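Local atomic coordinates of uncharacterized protein (PDB entry 3LPZ), a protein that probably works as the Get4 component of the Get pathway, binding Get5 and helping deliver tail-anchored proteins during their biogenesis. Residues I57-S62 with V79-T84; K99-L104 with P136-V141. One frame throughout, in Å; residues are numbered along the deposited sequence.

Contact 1 of 2, residues I57-S62 with V79-T84; sequences ILASVS and VLLVDT
Leu-58 enters the face of helix 71-88 between Leu-81 and Thr-84 and shows how one branched side chain can tie two antiparallel helices together. Its CB faces the CB of Leu-81 at 4.2 Å, where the two backbones are nearest. Past this point, with CG anti to the carbonyl carbon (chi1 -68°), the fork is directed over Thr-84 and Leu-80. CD1 lies 3.3 Å from Thr-84 OG1, with Leu-81 CA also near. CD2 turns to the flank, toward Leu-80 CD2, a contact made doubtful by the two conformers of Leu-80. One residue further on, Ala-59 CB is met by Leu-81 CD2 at 3.9 Å.

Although Thr-84 OG1 faces a methyl group, its polarity is served within its own helix: it donates to Leu-80 O over 2.8 Å, from 39° above the carbonyl plane. Thr-84 N reaches the same oxygen from the opposite face, so two donors grip it. Replacing Thr-84 by an alanine would probably cost Leu-80 O its second donor and open a gap beside Leu-58 CD1.

The short axes approach to 9.2 Å at 164°. Two consecutive antiparallel helices packed in this way form a helical hairpin, as found throughout alpha-solenoids, the fold of Get4.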
# COMPACT_ATOMS: atom_id res chain seq x y z
N ILE A 57 -25.77 13.13 -9.70
CA ILE A 57 -25.39 14.33 -10.46
C ILE A 57 -23.88 14.58 -10.45
O ILE A 57 -23.26 14.72 -11.51
CB ILE A 57 -26.15 15.59 -9.96
CG1 ILE A 57 -27.65 15.43 -10.28
CG2 ILE A 57 -25.57 16.87 -10.61
CD1 ILE A 57 -28.54 16.36 -9.49
N LEU A 58 -23.28 14.63 -9.26
CA LEU A 58 -21.83 14.86 -9.15
C LEU A 58 -21.00 13.77 -9.83
O LEU A 58 -20.03 14.08 -10.55
CB LEU A 58 -21.42 15.01 -7.67
CG LEU A 58 -21.98 16.29 -7.03
CD1 LEU A 58 -21.79 16.30 -5.52
CD2 LEU A 58 -21.35 17.53 -7.66
N ALA A 59 -21.35 12.51 -9.60
CA ALA A 59 -20.57 11.41 -10.21
C ALA A 59 -20.67 11.42 -11.74
O ALA A 59 -19.67 11.26 -12.41
CB ALA A 59 -21.00 10.00 -9.63
N SER A 60 -21.88 11.60 -12.29
CA SER A 60 -22.02 11.56 -13.75
C SER A 60 -21.31 12.73 -14.40
O SER A 60 -20.58 12.56 -15.37
CB SER A 60 -23.50 11.59 -14.17
OG SER A 60 -24.22 10.56 -13.54
N VAL A 61 -21.50 13.93 -13.86
CA VAL A 61 -20.94 15.14 -14.47
C VAL A 61 -19.42 15.23 -14.26
O VAL A 61 -18.68 15.70 -15.15
CB VAL A 61 -21.65 16.44 -13.98
CG1 VAL A 61 -20.93 17.70 -14.53
CG2 VAL A 61 -23.18 16.44 -14.38
N SER A 62 -18.95 14.81 -13.08
CA SER A 62 -17.51 14.72 -12.83
C SER A 62 -16.83 13.85 -13.88
O SER A 62 -15.81 14.24 -14.46
CB SER A 62 -17.21 14.11 -11.45
OG SER A 62 -15.81 13.86 -11.39
N VAL A 79 -13.96 15.56 -5.92
CA VAL A 79 -13.71 15.85 -4.49
C VAL A 79 -15.03 16.20 -3.77
O VAL A 79 -15.27 15.75 -2.63
CB VAL A 79 -12.62 16.98 -4.31
CG1 VAL A 79 -12.48 17.43 -2.84
CG2 VAL A 79 -11.25 16.48 -4.84
N LEU A 80 -15.89 16.98 -4.44
CA LEU A 80 -17.19 17.35 -3.86
C LEU A 80 -18.05 16.09 -3.65
O LEU A 80 -18.81 16.00 -2.69
CB LEU A 80 -17.92 18.34 -4.79
CG LEU A 80 -19.20 19.00 -4.29
CD1 LEU A 80 -18.99 19.63 -2.91
CD2 LEU A 80 -19.73 20.04 -5.32
N LEU A 81 -17.90 15.12 -4.54
CA LEU A 81 -18.63 13.88 -4.45
C LEU A 81 -18.27 13.16 -3.14
O LEU A 81 -19.14 12.64 -2.45
CB LEU A 81 -18.33 12.99 -5.66
CG LEU A 81 -18.85 11.53 -5.62
CD1 LEU A 81 -20.41 11.52 -5.53
CD2 LEU A 81 -18.33 10.69 -6.81
N VAL A 82 -16.97 13.09 -2.84
CA VAL A 82 -16.52 12.47 -1.59
C VAL A 82 -17.09 13.26 -0.42
O VAL A 82 -17.57 12.67 0.54
CB VAL A 82 -14.97 12.45 -1.43
CG1 VAL A 82 -14.58 11.85 -0.06
CG2 VAL A 82 -14.33 11.63 -2.56
N ASP A 83 -17.04 14.60 -0.45
CA ASP A 83 -17.56 15.37 0.68
C ASP A 83 -19.08 15.15 0.83
O ASP A 83 -19.63 15.21 1.94
CB ASP A 83 -17.18 16.85 0.53
CG ASP A 83 -15.76 17.12 1.02
OD1 ASP A 83 -15.46 16.91 2.23
OD2 ASP A 83 -14.92 17.53 0.20
N THR A 84 -19.74 14.89 -0.29
CA THR A 84 -21.16 14.61 -0.29
C THR A 84 -21.43 13.28 0.40
O THR A 84 -22.37 13.19 1.18
CB THR A 84 -21.74 14.65 -1.72
OG1 THR A 84 -21.56 15.97 -2.25
CG2 THR A 84 -23.24 14.31 -1.73

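Contact 2 of 2, residues K99-L104 with P136-V141; sequences KLLGCL and PELHHV
Leu-101 projects from helix 94-104 into the angle between Leu-138 and Val-141, an example of how an alpha-solenoid joins helices that are not consecutive. The short axes run nearly parallel, 11° apart, as expected when an intervening helix brings the chain back. That helix, 112-128, touches Leu-104 through Val-118 and Leu-138 through Met-121. With the axes still 11.3 Å apart at their closest, apolar side chains from both helices, the leucines above all, span the space.

Leu-101 does most of this work. It lies aslant to both Leu-138 and Val-141, and its CD2 is the methyl they share: Leu-138 CD2 approaches it to 3.6 Å, and Val-141 CB to 3.7 Å, with both valine methyls close by. Leu-138 starts off along the flank of its own helix, yet chi2 of -180° sets CD1 anti to CA and leaves the other branch, CD2, turned onto Leu-101. The first side-chain bond of Val-141 points toward the other helix. One turn further along the helix, Leu-104 and Val-141 pass alongside each other in opposite directions, and Leu-104 CD2 lies 4.0 Å from Val-141 CG1. Val-141 CG1 thus touches both leucines.

At the outer margin the character changes. Glu-137 stretches out at about a right angle to Leu-101, and its carboxylate has a weak, long ion pair with Arg-97, while its OE2 stays 4.0 Å from Leu-101 CD1.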
# COMPACT_ATOMS: atom_id res chain seq x y z
N LYS A 99 -18.56 4.32 -7.94
CA LYS A 99 -18.58 5.70 -8.45
C LYS A 99 -17.22 6.37 -8.28
O LYS A 99 -16.77 7.11 -9.17
CB LYS A 99 -19.68 6.52 -7.77
CG LYS A 99 -21.07 6.11 -8.20
CD LYS A 99 -22.15 6.95 -7.50
CE LYS A 99 -23.57 6.43 -7.80
NZ LYS A 99 -23.87 5.13 -7.12
N LEU A 100 -16.58 6.14 -7.14
CA LEU A 100 -15.27 6.77 -6.86
C LEU A 100 -14.19 6.20 -7.79
O LEU A 100 -13.35 6.96 -8.32
CB LEU A 100 -14.88 6.65 -5.38
CG LEU A 100 -15.82 7.44 -4.44
CD1 LEU A 100 -15.51 7.12 -2.97
CD2 LEU A 100 -15.69 8.96 -4.65
N LEU A 101 -14.23 4.88 -8.03
CA LEU A 101 -13.28 4.25 -8.98
C LEU A 101 -13.53 4.72 -10.41
O LEU A 101 -12.59 4.88 -11.18
CB LEU A 101 -13.34 2.70 -8.91
CG LEU A 101 -12.86 2.11 -7.59
CD1 LEU A 101 -13.20 0.64 -7.55
CD2 LEU A 101 -11.32 2.32 -7.41
N GLY A 102 -14.80 4.95 -10.76
CA GLY A 102 -15.12 5.49 -12.07
C GLY A 102 -14.48 6.86 -12.27
O GLY A 102 -13.97 7.17 -13.38
N CYS A 103 -14.50 7.71 -11.24
CA CYS A 103 -13.82 9.02 -11.32
C CYS A 103 -12.29 8.87 -11.38
O CYS A 103 -11.61 9.47 -12.24
CB CYS A 103 -14.20 9.93 -10.14
SG CYS A 103 -15.95 10.42 -10.12
N LEU A 104 -11.77 8.05 -10.46
CA LEU A 104 -10.32 7.83 -10.32
C LEU A 104 -9.63 7.49 -11.63
O LEU A 104 -8.58 8.06 -11.98
CB LEU A 104 -10.05 6.68 -9.32
CG LEU A 104 -8.57 6.38 -9.00
CD1 LEU A 104 -7.92 7.61 -8.38
CD2 LEU A 104 -8.40 5.15 -8.05
N PRO A 136 -9.70 -1.72 1.50
CA PRO A 136 -8.67 -2.47 0.78
C PRO A 136 -8.73 -2.38 -0.76
O PRO A 136 -7.66 -2.27 -1.40
CB PRO A 136 -8.94 -3.91 1.21
CG PRO A 136 -9.40 -3.74 2.68
CD PRO A 136 -10.32 -2.53 2.58
N GLU A 137 -9.93 -2.45 -1.34
CA GLU A 137 -10.05 -2.44 -2.82
C GLU A 137 -9.63 -1.06 -3.36
O GLU A 137 -8.97 -0.97 -4.39
CB GLU A 137 -11.49 -2.79 -3.28
CG GLU A 137 -11.65 -2.87 -4.79
CD GLU A 137 -13.05 -3.38 -5.21
OE1 GLU A 137 -13.79 -3.99 -4.38
OE2 GLU A 137 -13.42 -3.14 -6.36
N LEU A 138 -9.97 0.01 -2.65
CA LEU A 138 -9.48 1.34 -3.07
C LEU A 138 -7.95 1.41 -3.01
O LEU A 138 -7.31 1.89 -3.97
CB LEU A 138 -10.11 2.46 -2.25
CG LEU A 138 -11.62 2.72 -2.44
CD1 LEU A 138 -12.02 3.88 -1.52
CD2 LEU A 138 -11.97 3.07 -3.90
N HIS A 139 -7.36 0.89 -1.92
CA HIS A 139 -5.89 0.82 -1.82
C HIS A 139 -5.30 -0.01 -2.96
O HIS A 139 -4.28 0.36 -3.56
CB HIS A 139 -5.42 0.22 -0.49
CG HIS A 139 -5.41 1.20 0.65
ND1 HIS A 139 -4.71 2.38 0.62
CD2 HIS A 139 -6.02 1.16 1.86
CE1 HIS A 139 -4.87 3.03 1.76
NE2 HIS A 139 -5.67 2.31 2.53
N HIS A 140 -5.92 -1.15 -3.26
CA HIS A 140 -5.47 -1.97 -4.36
C HIS A 140 -5.42 -1.21 -5.71
O HIS A 140 -4.41 -1.21 -6.41
CB HIS A 140 -6.31 -3.23 -4.53
CG HIS A 140 -5.90 -4.04 -5.72
ND1 HIS A 140 -4.76 -4.82 -5.72
CD2 HIS A 140 -6.44 -4.16 -6.96
CE1 HIS A 140 -4.62 -5.39 -6.91
NE2 HIS A 140 -5.63 -5.02 -7.67
N VAL A 141 -6.55 -0.63 -6.09
CA VAL A 141 -6.63 0.10 -7.34
C VAL A 141 -5.66 1.31 -7.41
O VAL A 141 -4.98 1.46 -8.41
CB VAL A 141 -8.08 0.48 -7.69
CG1 VAL A 141 -8.11 1.30 -9.01
CG2 VAL A 141 -8.94 -0.82 -7.80

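Overall arrangement
Both contacts are buried and mainly apolar, but they represent two levels of packing in one solenoid. Contact 1 pairs consecutive antiparallel helices closely, toward the N-terminal end of the chain; contact 2, nearer its centre, joins nearly parallel helices across a wider separation. Their polar groups differ: a buried threonine hydroxyl bonded inside its own helix in contact 1, a partly exposed carboxylate at the margin of contact 2. Their centres are about 14 Å apart, and helix 94-104 directly follows helix 71-88. Leu-100 joins them, its CD2 lying 3.7 Å from Val-82 CG2, while Lys-99 and Cys-103 pack back on Ala-59 and Ser-62.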